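Putative hydrogenase (Pyrococcus furiosus, PDB 3LYU) probably acts as an oxidoreductase using FAD and a [2Fe-2S] cluster, this chain being an alpha-beta domain of the longer protein. Local coordinates at residues B[13-18]-B[39-45]; B[25-30]-B[51-57]; B[46-52]-B[68-74]. All blocks are in the same frame, centred on the assembly; numbering follows the deposited sequence.

Contact 1. Residues B[13-18]-B[39-45]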
loop_
_atom_site.group_PDB
_atom_site.type_symbol
_atom_site.label_atom_id
_atom_site.label_comp_id
_atom_site.label_asym_id
_atom_site.label_seq_id
_atom_site.Cartn_x
_atom_site.Cartn_y
_atom_site.Cartn_z
ATOM N N VAL B 13 -12.142 -1.445 -4.485
ATOM C CA VAL B 13 -12.920 -0.304 -4.030
ATOM C C VAL B 13 -13.805 -0.710 -2.860
ATOM O O VAL B 13 -14.173 -1.882 -2.739
ATOM C CB VAL B 13 -13.772 0.236 -5.218
ATOM C CG1 VAL B 13 -14.965 -0.682 -5.485
ATOM C CG2 VAL B 13 -14.201 1.652 -4.961
ATOM N N PRO B 14 -14.122 0.240 -1.964
ATOM C CA PRO B 14 -14.972 -0.025 -0.798
ATOM C C PRO B 14 -16.460 -0.036 -1.157
ATOM O O PRO B 14 -16.928 0.795 -1.935
ATOM C CB PRO B 14 -14.608 1.114 0.148
ATOM C CG PRO B 14 -14.327 2.227 -0.783
ATOM C CD PRO B 14 -13.484 1.561 -1.841
HETATM N N MSE B 15 -17.200 -0.976 -0.579
HETATM C CA MSE B 15 -18.626 -1.099 -0.849
HETATM C C MSE B 15 -19.507 -0.446 0.208
HETATM O O MSE B 15 -20.034 -1.128 1.081
HETATM C CB MSE B 15 -18.985 -2.576 -0.979
HETATM C CG MSE B 15 -18.562 -3.193 -2.310
HETATM SE SE MSE B 15 -19.365 -2.242 -3.812
HETATM C CE MSE B 15 -17.827 -1.795 -4.833
ATOM N N GLU B 16 -19.679 0.872 0.123
ATOM C CA GLU B 16 -20.490 1.604 1.095
ATOM C C GLU B 16 -21.494 2.509 0.423
ATOM O O GLU B 16 -21.479 2.679 -0.794
ATOM C CB GLU B 16 -19.608 2.476 1.985
ATOM C CG GLU B 16 -18.461 1.744 2.639
ATOM C CD GLU B 16 -17.701 2.611 3.610
ATOM O OE1 GLU B 16 -17.377 3.772 3.255
ATOM O OE2 GLU B 16 -17.426 2.120 4.722
ATOM N N LYS B 17 -22.373 3.092 1.227
ATOM C CA LYS B 17 -23.355 4.017 0.700
ATOM C C LYS B 17 -22.757 5.398 0.861
ATOM O O LYS B 17 -22.718 5.936 1.970
ATOM C CB LYS B 17 -24.670 3.940 1.479
ATOM C CG LYS B 17 -25.476 2.680 1.239
ATOM C CD LYS B 17 -26.893 2.856 1.758
ATOM C CE LYS B 17 -27.704 1.580 1.607
ATOM N NZ LYS B 17 -29.125 1.755 2.047
ATOM N N PHE B 18 -22.259 5.958 -0.235
ATOM C CA PHE B 18 -21.681 7.295 -0.198
ATOM C C PHE B 18 -22.782 8.280 -0.571
ATOM O O PHE B 18 -22.686 9.479 -0.297
ATOM C CB PHE B 18 -20.511 7.413 -1.183
ATOM C CG PHE B 18 -19.387 6.440 -0.922
ATOM C CD1 PHE B 18 -19.468 5.126 -1.378
ATOM C CD2 PHE B 18 -18.245 6.839 -0.226
ATOM C CE1 PHE B 18 -18.427 4.217 -1.149
ATOM C CE2 PHE B 18 -17.199 5.941 0.010
ATOM C CZ PHE B 18 -17.290 4.622 -0.455
ATOM N N ALA B 39 -22.313 -2.472 -8.908
ATOM C CA ALA B 39 -22.341 -2.900 -7.512
ATOM C C ALA B 39 -22.659 -1.761 -6.538
ATOM O O ALA B 39 -23.267 -1.985 -5.492
ATOM C CB ALA B 39 -21.026 -3.527 -7.153
ATOM N N TRP B 40 -22.241 -0.541 -6.864
ATOM C CA TRP B 40 -22.532 0.586 -5.986
ATOM C C TRP B 40 -24.013 0.932 -6.017
ATOM O O TRP B 40 -24.580 1.321 -5.007
ATOM C CB TRP B 40 -21.721 1.816 -6.379
ATOM C CG TRP B 40 -20.365 1.864 -5.754
ATOM C CD1 TRP B 40 -19.974 1.265 -4.582
ATOM C CD2 TRP B 40 -19.238 2.630 -6.201
ATOM N NE1 TRP B 40 -18.678 1.616 -4.272
ATOM C CE2 TRP B 40 -18.203 2.453 -5.246
ATOM C CE3 TRP B 40 -19.003 3.457 -7.314
ATOM C CZ2 TRP B 40 -16.953 3.075 -5.366
ATOM C CZ3 TRP B 40 -17.759 4.078 -7.434
ATOM C CH2 TRP B 40 -16.747 3.881 -6.459
ATOM N N GLN B 41 -24.636 0.790 -7.180
ATOM C CA GLN B 41 -26.051 1.086 -7.330
ATOM C C GLN B 41 -26.845 0.100 -6.487
ATOM O O GLN B 41 -27.713 0.493 -5.717
ATOM C CB GLN B 41 -26.458 0.973 -8.806
ATOM C CG GLN B 41 -27.877 1.442 -9.135
ATOM C CD GLN B 41 -28.047 2.966 -9.143
ATOM O OE1 GLN B 41 -29.163 3.470 -9.296
ATOM N NE2 GLN B 41 -26.947 3.698 -8.988
ATOM N N GLU B 42 -26.531 -1.185 -6.623
ATOM C CA GLU B 42 -27.214 -2.250 -5.875
ATOM C C GLU B 42 -27.074 -2.085 -4.356
ATOM O O GLU B 42 -27.962 -2.478 -3.597
ATOM C CB GLU B 42 -26.647 -3.617 -6.291
ATOM C CG GLU B 42 -27.500 -4.817 -5.927
ATOM C CD GLU B 42 -28.818 -4.813 -6.670
ATOM O OE1 GLU B 42 -28.808 -4.477 -7.882
ATOM O OE2 GLU B 42 -29.859 -5.150 -6.051
ATOM N N ILE B 43 -25.948 -1.512 -3.928
ATOM C CA ILE B 43 -25.651 -1.285 -2.511
ATOM C C ILE B 43 -26.403 -0.083 -1.935
ATOM O O ILE B 43 -26.385 0.157 -0.730
ATOM C CB ILE B 43 -24.101 -1.137 -2.292
ATOM C CG1 ILE B 43 -23.585 -2.355 -1.532
ATOM C CG2 ILE B 43 -23.758 0.135 -1.530
ATOM C CD1 ILE B 43 -23.855 -3.690 -2.233
ATOM N N GLY B 44 -27.066 0.671 -2.797
ATOM C CA GLY B 44 -27.830 1.805 -2.321
ATOM C C GLY B 44 -27.298 3.174 -2.689
ATOM O O GLY B 44 -27.683 4.175 -2.072
ATOM N N ASN B 45 -26.421 3.216 -3.689
ATOM C CA ASN B 45 -25.830 4.463 -4.157
ATOM C C ASN B 45 -26.504 4.953 -5.437
ATOM O O ASN B 45 -26.858 4.162 -6.303
ATOM C CB ASN B 45 -24.334 4.272 -4.424
ATOM C CG ASN B 45 -23.554 3.992 -3.170
ATOM O OD1 ASN B 45 -23.480 4.824 -2.275
ATOM N ND2 ASN B 45 -22.968 2.813 -3.094
#
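Asn45 OD1 is gripped by two successive backbone amides of the loop that leads into strand 20-26: Phe18 N, 2.6 Å from Asn45 OD1 and lying in its carbonyl plane, and Gly19 N just beyond. The asparagine follows a Schellman motif that closes helix 29-42, where Gly44 takes a positive phi and Asn45 N turns back to Trp40 O. Its amide is used at both ends: OD1 accepts and Asn45 ND2 donates, to Glu16 O at 2.7 Å, within the plane of the amide, and also to Trp40 O. That carbonyl therefore takes two bonds from Asn45, both reaching it from the same face. The result fixes the rotation of the asparagine amide and ties a loop without regular structure to the helix end, at the start of a parallel-stranded, Rossmann-like fold. Trp40 makes the second polar link. Its NE1 points at Pro14 O, 3.0 Å away, almost straight (173°) and in the plane of the indole. Met15, a selenomethionine, folds back at chi2 (-58°), which brings SE in beside the five-membered ring of Trp40, 4.4 Å from its centroid, an oblique Met-aromatic contact. SE also reaches Ala39 CB, and beyond these two residues lie Met15 and Ala39 of a second subunit, making this corner part of an interface. Phe18 turns its edge toward the face of the Trp40 five-membered ring in an offset edge-to-face pair, with planes 68° apart. Near the helix end, the extended Lys17 chain runs past Ile43, with CG 3.3 Å from Ile43 O, while Ile43 CG2 sits 3.5 Å from Glu16 O.

Contact 2. Residues B[25-30]-B[51-57]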
loop_
_atom_site.group_PDB
_atom_site.type_symbol
_atom_site.label_atom_id
_atom_site.label_comp_id
_atom_site.label_asym_id
_atom_site.label_seq_id
_atom_site.Cartn_x
_atom_site.Cartn_y
_atom_site.Cartn_z
ATOM N N GLY B 25 -15.565 7.037 -16.716
ATOM C CA GLY B 25 -14.717 6.094 -17.415
ATOM C C GLY B 25 -14.292 6.713 -18.721
ATOM O O GLY B 25 -15.124 6.990 -19.572
ATOM N N ALA B 26 -12.996 6.955 -18.876
ATOM C CA ALA B 26 -12.485 7.541 -20.107
ATOM C C ALA B 26 -11.993 6.439 -21.041
ATOM O O ALA B 26 -11.327 5.498 -20.617
ATOM C CB ALA B 26 -11.362 8.504 -19.794
ATOM N N TYR B 27 -12.328 6.559 -22.317
ATOM C CA TYR B 27 -11.915 5.573 -23.306
ATOM C C TYR B 27 -12.359 4.178 -22.857
ATOM O O TYR B 27 -13.508 4.001 -22.472
ATOM C CB TYR B 27 -10.383 5.627 -23.518
ATOM C CG TYR B 27 -9.833 6.981 -23.968
ATOM C CD1 TYR B 27 -9.210 7.843 -23.065
ATOM C CD2 TYR B 27 -9.962 7.405 -25.296
ATOM C CE1 TYR B 27 -8.734 9.093 -23.468
ATOM C CE2 TYR B 27 -9.488 8.656 -25.710
ATOM C CZ TYR B 27 -8.876 9.496 -24.793
ATOM O OH TYR B 27 -8.413 10.737 -25.198
ATOM N N THR B 28 -11.460 3.198 -22.891
ATOM C CA THR B 28 -11.815 1.835 -22.494
ATOM C C THR B 28 -11.901 1.700 -20.980
ATOM O O THR B 28 -12.237 0.633 -20.453
ATOM C CB THR B 28 -10.797 0.784 -23.030
ATOM O OG1 THR B 28 -9.555 0.908 -22.325
ATOM C CG2 THR B 28 -10.546 0.993 -24.512
ATOM N N GLY B 29 -11.603 2.790 -20.283
ATOM C CA GLY B 29 -11.658 2.766 -18.837
ATOM C C GLY B 29 -13.053 2.426 -18.355
ATOM O O GLY B 29 -13.214 1.975 -17.222
ATOM N N ILE B 30 -14.060 2.620 -19.212
ATOM C CA ILE B 30 -15.455 2.340 -18.849
ATOM C C ILE B 30 -15.729 0.850 -18.604
ATOM O O ILE B 30 -16.630 0.486 -17.852
ATOM C CB ILE B 30 -16.443 2.872 -19.932
ATOM C CG1 ILE B 30 -17.858 3.007 -19.355
ATOM C CG2 ILE B 30 -16.470 1.933 -21.124
ATOM C CD1 ILE B 30 -17.971 4.041 -18.272
ATOM N N HIS B 51 -19.237 8.299 -19.692
ATOM C CA HIS B 51 -18.242 7.682 -20.551
ATOM C C HIS B 51 -17.829 8.688 -21.608
ATOM O O HIS B 51 -18.641 9.055 -22.467
ATOM C CB HIS B 51 -18.794 6.430 -21.250
ATOM C CG HIS B 51 -17.763 5.683 -22.047
ATOM N ND1 HIS B 51 -18.093 4.801 -23.053
ATOM C CD2 HIS B 51 -16.410 5.679 -21.976
ATOM C CE1 HIS B 51 -16.990 4.286 -23.568
ATOM N NE2 HIS B 51 -15.954 4.803 -22.931
ATOM N N VAL B 52 -16.577 9.139 -21.546
ATOM C CA VAL B 52 -16.077 10.088 -22.537
ATOM C C VAL B 52 -15.061 9.345 -23.395
ATOM O O VAL B 52 -14.045 8.852 -22.901
ATOM C CB VAL B 52 -15.419 11.328 -21.875
ATOM C CG1 VAL B 52 -15.064 12.354 -22.944
ATOM C CG2 VAL B 52 -16.365 11.937 -20.843
ATOM N N THR B 53 -15.361 9.244 -24.685
ATOM C CA THR B 53 -14.480 8.542 -25.616
ATOM C C THR B 53 -14.792 9.010 -27.035
ATOM O O THR B 53 -15.589 9.927 -27.209
ATOM C CB THR B 53 -14.678 7.011 -25.501
ATOM O OG1 THR B 53 -13.624 6.339 -26.195
ATOM C CG2 THR B 53 -16.024 6.588 -26.083
ATOM N N PHE B 54 -14.164 8.400 -28.041
ATOM C CA PHE B 54 -14.407 8.773 -29.438
ATOM C C PHE B 54 -15.648 8.073 -29.973
ATOM O O PHE B 54 -15.987 6.983 -29.526
ATOM C CB PHE B 54 -13.189 8.436 -30.297
ATOM C CG PHE B 54 -11.992 9.290 -30.002
ATOM C CD1 PHE B 54 -12.065 10.675 -30.129
ATOM C CD2 PHE B 54 -10.793 8.716 -29.597
ATOM C CE1 PHE B 54 -10.964 11.481 -29.861
ATOM C CE2 PHE B 54 -9.682 9.513 -29.325
ATOM C CZ PHE B 54 -9.767 10.902 -29.458
ATOM N N GLU B 55 -16.329 8.708 -30.920
ATOM C CA GLU B 55 -17.550 8.147 -31.481
ATOM C C GLU B 55 -17.513 6.642 -31.769
ATOM O O GLU B 55 -18.451 5.910 -31.424
ATOM C CB GLU B 55 -17.934 8.896 -32.756
ATOM C CG GLU B 55 -18.367 10.325 -32.519
ATOM C CD GLU B 55 -18.799 11.034 -33.795
ATOM O OE1 GLU B 55 -19.149 12.237 -33.719
ATOM O OE2 GLU B 55 -18.791 10.390 -34.870
ATOM N N PRO B 56 -16.437 6.160 -32.414
ATOM C CA PRO B 56 -16.311 4.734 -32.738
ATOM C C PRO B 56 -15.831 3.838 -31.589
ATOM O O PRO B 56 -15.354 2.727 -31.840
ATOM C CB PRO B 56 -15.315 4.741 -33.889
ATOM C CG PRO B 56 -14.377 5.849 -33.478
ATOM C CD PRO B 56 -15.347 6.936 -33.041
HETATM N N MSE B 57 -15.966 4.300 -30.346
HETATM C CA MSE B 57 -15.491 3.525 -29.203
HETATM C C MSE B 57 -16.411 3.368 -28.011
HETATM O O MSE B 57 -15.993 2.849 -26.973
HETATM C CB MSE B 57 -14.181 4.109 -28.704
HETATM C CG MSE B 57 -13.044 4.003 -29.684
HETATM SE SE MSE B 57 -11.497 4.792 -28.910
HETATM C CE MSE B 57 -11.426 3.758 -27.245
#
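Two torsions bring His51 and Ile30 together: the histidine carries CG trans to its own nitrogen (chi1 -175°), sending the ring toward the 25-30 chain, and Ile30 places CG1 likewise (chi1 -161°), which turns CG2 over the imidazole. This is where strand 20-26 gives way to helix 29-42 in a beta-alpha-beta unit, and strand 46-54 runs alongside, parallel. Ile30 CG2 sits 3.5 Å from the centroid of the His51 ring, a CH-pi contact over one face; Thr53 CG2 lies against the other. At the rim of the same ring His51 NE2 donates to Tyr27 O at 2.6 Å, tilted out of the ring plane, and His51 CD2 comes within 3.0 Å of Gly25 O. The chain reverses here through a type II' turn from Ala26 to Gly29, with Tyr27 at positive phi, and this aims the Tyr27 carbonyl at the histidine. Sheet bonding reaches into the turn: Val52 N bonds to Gly25 O, and Tyr27 N to Val52 O at 2.9 Å. The Tyr27 and Phe54 side chains run side by side in the same direction, the tyrosine edge toward the phenylalanine face, with Tyr27 CE2 3.7 Å from Phe54 CE2 and planes 60° apart. Met88 and Val91 of helix 84-104 pack on Tyr27, and Thr28 of a fourth subunit touches it too. Since His51 NE2 gives its proton to a backbone carbonyl while both ring faces are packed, the imidazole is probably held against flipping or rotating, and its N-H pins the turn at the start of the helix.

Contact 3. Residues B[46-52]-B[68-74]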
loop_
_atom_site.group_PDB
_atom_site.type_symbol
_atom_site.label_atom_id
_atom_site.label_comp_id
_atom_site.label_asym_id
_atom_site.label_seq_id
_atom_site.Cartn_x
_atom_site.Cartn_y
_atom_site.Cartn_z
ATOM N N ASP B 46 -26.682 6.262 -5.551
ATOM C CA ASP B 46 -27.278 6.854 -6.743
ATOM C C ASP B 46 -26.116 7.169 -7.674
ATOM O O ASP B 46 -25.657 8.308 -7.741
ATOM C CB ASP B 46 -28.012 8.148 -6.381
ATOM C CG ASP B 46 -28.530 8.888 -7.601
ATOM O OD1 ASP B 46 -29.448 8.373 -8.270
ATOM O OD2 ASP B 46 -28.018 9.986 -7.897
ATOM N N VAL B 47 -25.629 6.161 -8.385
ATOM C CA VAL B 47 -24.503 6.388 -9.271
ATOM C C VAL B 47 -24.936 6.713 -10.699
ATOM O O VAL B 47 -25.841 6.093 -11.253
ATOM C CB VAL B 47 -23.531 5.165 -9.257
ATOM C CG1 VAL B 47 -24.268 3.911 -9.663
ATOM C CG2 VAL B 47 -22.347 5.416 -10.185
ATOM N N THR B 48 -24.301 7.729 -11.273
ATOM C CA THR B 48 -24.574 8.140 -12.642
ATOM C C THR B 48 -23.198 8.042 -13.294
ATOM O O THR B 48 -22.231 8.661 -12.824
ATOM C CB THR B 48 -25.068 9.590 -12.726
ATOM O OG1 THR B 48 -23.952 10.473 -12.617
ATOM C CG2 THR B 48 -26.050 9.894 -11.597
ATOM N N THR B 49 -23.099 7.246 -14.354
ATOM C CA THR B 49 -21.821 7.061 -15.019
ATOM C C THR B 49 -21.623 7.964 -16.211
ATOM O O THR B 49 -22.572 8.335 -16.901
ATOM C CB THR B 49 -21.620 5.595 -15.499
ATOM O OG1 THR B 49 -22.672 5.233 -16.400
ATOM C CG2 THR B 49 -21.604 4.637 -14.316
ATOM N N LEU B 50 -20.377 8.323 -16.456
ATOM C CA LEU B 50 -20.067 9.171 -17.588
ATOM C C LEU B 50 -18.984 8.495 -18.407
ATOM O O LEU B 50 -17.943 8.134 -17.874
ATOM C CB LEU B 50 -19.587 10.546 -17.107
ATOM C CG LEU B 50 -18.880 11.421 -18.156
ATOM C CD1 LEU B 50 -19.855 11.816 -19.242
ATOM C CD2 LEU B 50 -18.283 12.651 -17.495
ATOM N N HIS B 51 -19.237 8.299 -19.692
ATOM C CA HIS B 51 -18.242 7.682 -20.551
ATOM C C HIS B 51 -17.829 8.688 -21.608
ATOM O O HIS B 51 -18.641 9.055 -22.467
ATOM C CB HIS B 51 -18.794 6.430 -21.250
ATOM C CG HIS B 51 -17.763 5.683 -22.047
ATOM N ND1 HIS B 51 -18.093 4.801 -23.053
ATOM C CD2 HIS B 51 -16.410 5.679 -21.976
ATOM C CE1 HIS B 51 -16.990 4.286 -23.568
ATOM N NE2 HIS B 51 -15.954 4.803 -22.931
ATOM N N VAL B 52 -16.577 9.139 -21.546
ATOM C CA VAL B 52 -16.077 10.088 -22.537
ATOM C C VAL B 52 -15.061 9.345 -23.395
ATOM O O VAL B 52 -14.045 8.852 -22.901
ATOM C CB VAL B 52 -15.419 11.328 -21.875
ATOM C CG1 VAL B 52 -15.064 12.354 -22.944
ATOM C CG2 VAL B 52 -16.365 11.937 -20.843
ATOM N N VAL B 68 -27.238 1.683 -13.583
ATOM C CA VAL B 68 -27.121 2.901 -12.786
ATOM C C VAL B 68 -28.363 3.762 -12.963
ATOM O O VAL B 68 -29.166 3.528 -13.857
ATOM C CB VAL B 68 -25.884 3.728 -13.197
ATOM C CG1 VAL B 68 -24.629 2.880 -13.093
ATOM C CG2 VAL B 68 -26.055 4.262 -14.616
ATOM N N THR B 69 -28.531 4.765 -12.109
ATOM C CA THR B 69 -29.698 5.631 -12.221
ATOM C C THR B 69 -29.627 6.340 -13.564
ATOM O O THR B 69 -30.618 6.410 -14.277
ATOM C CB THR B 69 -29.753 6.683 -11.090
ATOM O OG1 THR B 69 -28.844 7.754 -11.368
ATOM C CG2 THR B 69 -29.368 6.053 -9.778
ATOM N N ARG B 70 -28.440 6.837 -13.911
ATOM C CA ARG B 70 -28.231 7.545 -15.173
ATOM C C ARG B 70 -26.849 7.337 -15.802
ATOM O O ARG B 70 -25.819 7.484 -15.140
ATOM C CB ARG B 70 -28.445 9.039 -14.963
ATOM C CG ARG B 70 -28.367 9.840 -16.229
ATOM C CD ARG B 70 -27.630 11.126 -15.977
ATOM N NE ARG B 70 -28.178 11.922 -14.944
ATOM C CZ ARG B 70 -27.711 12.480 -13.833
ATOM N NH1 ARG B 70 -28.642 13.158 -13.199
ATOM N NH2 ARG B 70 -26.486 12.413 -13.325
ATOM N N HIS B 71 -26.833 7.007 -17.086
ATOM C CA HIS B 71 -25.579 6.816 -17.794
ATOM C C HIS B 71 -25.407 7.853 -18.896
ATOM O O HIS B 71 -26.246 7.963 -19.781
ATOM C CB HIS B 71 -25.508 5.420 -18.411
ATOM C CG HIS B 71 -24.323 5.232 -19.309
ATOM N ND1 HIS B 71 -23.027 5.436 -18.884
ATOM C CD2 HIS B 71 -24.241 4.911 -20.622
ATOM C CE1 HIS B 71 -22.198 5.252 -19.896
ATOM N NE2 HIS B 71 -22.910 4.933 -20.963
ATOM N N ILE B 72 -24.308 8.599 -18.851
ATOM C CA ILE B 72 -24.032 9.632 -19.853
ATOM C C ILE B 72 -22.898 9.252 -20.798
ATOM O O ILE B 72 -21.851 8.772 -20.360
ATOM C CB ILE B 72 -23.645 10.986 -19.188
ATOM C CG1 ILE B 72 -24.701 11.393 -18.153
ATOM C CG2 ILE B 72 -23.467 12.059 -20.260
ATOM C CD1 ILE B 72 -26.130 11.391 -18.681
ATOM N N VAL B 73 -23.103 9.476 -22.093
ATOM C CA VAL B 73 -22.071 9.170 -23.076
ATOM C C VAL B 73 -21.779 10.436 -23.874
ATOM O O VAL B 73 -22.692 11.074 -24.393
ATOM C CB VAL B 73 -22.511 8.028 -24.065
ATOM C CG1 VAL B 73 -21.340 7.638 -24.972
ATOM C CG2 VAL B 73 -22.991 6.808 -23.297
ATOM N N GLU B 74 -20.505 10.803 -23.949
ATOM C CA GLU B 74 -20.075 11.982 -24.693
ATOM C C GLU B 74 -19.113 11.535 -25.791
ATOM O O GLU B 74 -17.902 11.482 -25.568
ATOM C CB GLU B 74 -19.366 12.967 -23.763
ATOM C CG GLU B 74 -20.283 13.676 -22.809
ATOM C CD GLU B 74 -21.342 14.494 -23.529
ATOM O OE1 GLU B 74 -20.982 15.237 -24.472
ATOM O OE2 GLU B 74 -22.531 14.405 -23.149
#
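Thr49 and His51 bury the most surface where strand 46-52 meets strand 70-74, with Glu74 next; the short strands run parallel at 13° to each other. Thr49 sends its hydroxyl across to the imidazole of His71, OG1 lying only 2.5 Å from ND1 at the ring edge. Either atom could be the donor. The threonine holds OG1 in the position between its backbone nitrogen and carbonyl carbon (chi1 59°), which directs the hydroxyl toward the neighbouring strand and leaves Thr49 CG2 to pack against CG1 of Val68, 3.7 Å away. Val68 CG1 also meets Val47 CG1, extending this apolar patch toward the start of the strand. The backbone of Thr49 joins in: Ile72 N bonds to Thr49 O nearly straight, at 2.6 Å. His51 continues the ladder through both main-chain groups, His51 N bonding to Ile72 O at 2.7 Å and Glu74 N to His51 O at 3.0 Å. On the face it shares with the Thr49 side chain, His51 CB comes up to the edge of the neighbouring imidazole, 3.8 Å from His71 CE1. The other face carries Leu50, Ile72 and Glu74. Leu50 CD1 packs against Ile72 CG2 at 3.8 Å and against the methylene CG of Glu74, whose chain bends at chi2 (-60°) and takes its carboxylate to Arg94 and Lys98 of helix 84-104 in two salt bridges. The contact thus forms one parallel pair of a beta-alpha-beta unit linked through helix 61-65, with strand 70-76 at the sheet margin within this chain. Helices 29-42 and 61-65 cover the Thr49 and His71 face, helix 84-104 packs on the Leu50 and Ile72 face, and strand 20-26 flanks strand 46-54 across from 70-76.

How the contacts relate
From the N terminus, contact 1 comes first: it joins the loop before strand 20-26 to the end of helix 29-42, closing a loop that contains that strand and most of the helix. Contact 2 opens inside this loop and closes beyond it, so the two cross, linking strand 20-26 and the start of the same helix to strand 46-54. Contact 3 follows contact 1 in series but crosses contact 2, sharing His51 and Val52 with it, and adds strand 70-76 to the sheet. Contacts 1 and 2 lie on opposite sides of the chain's centre, their centres 23 Å apart, whereas Gln41, in the helical segment of contact 1, packs against Val47 and Thr69 of contact 3.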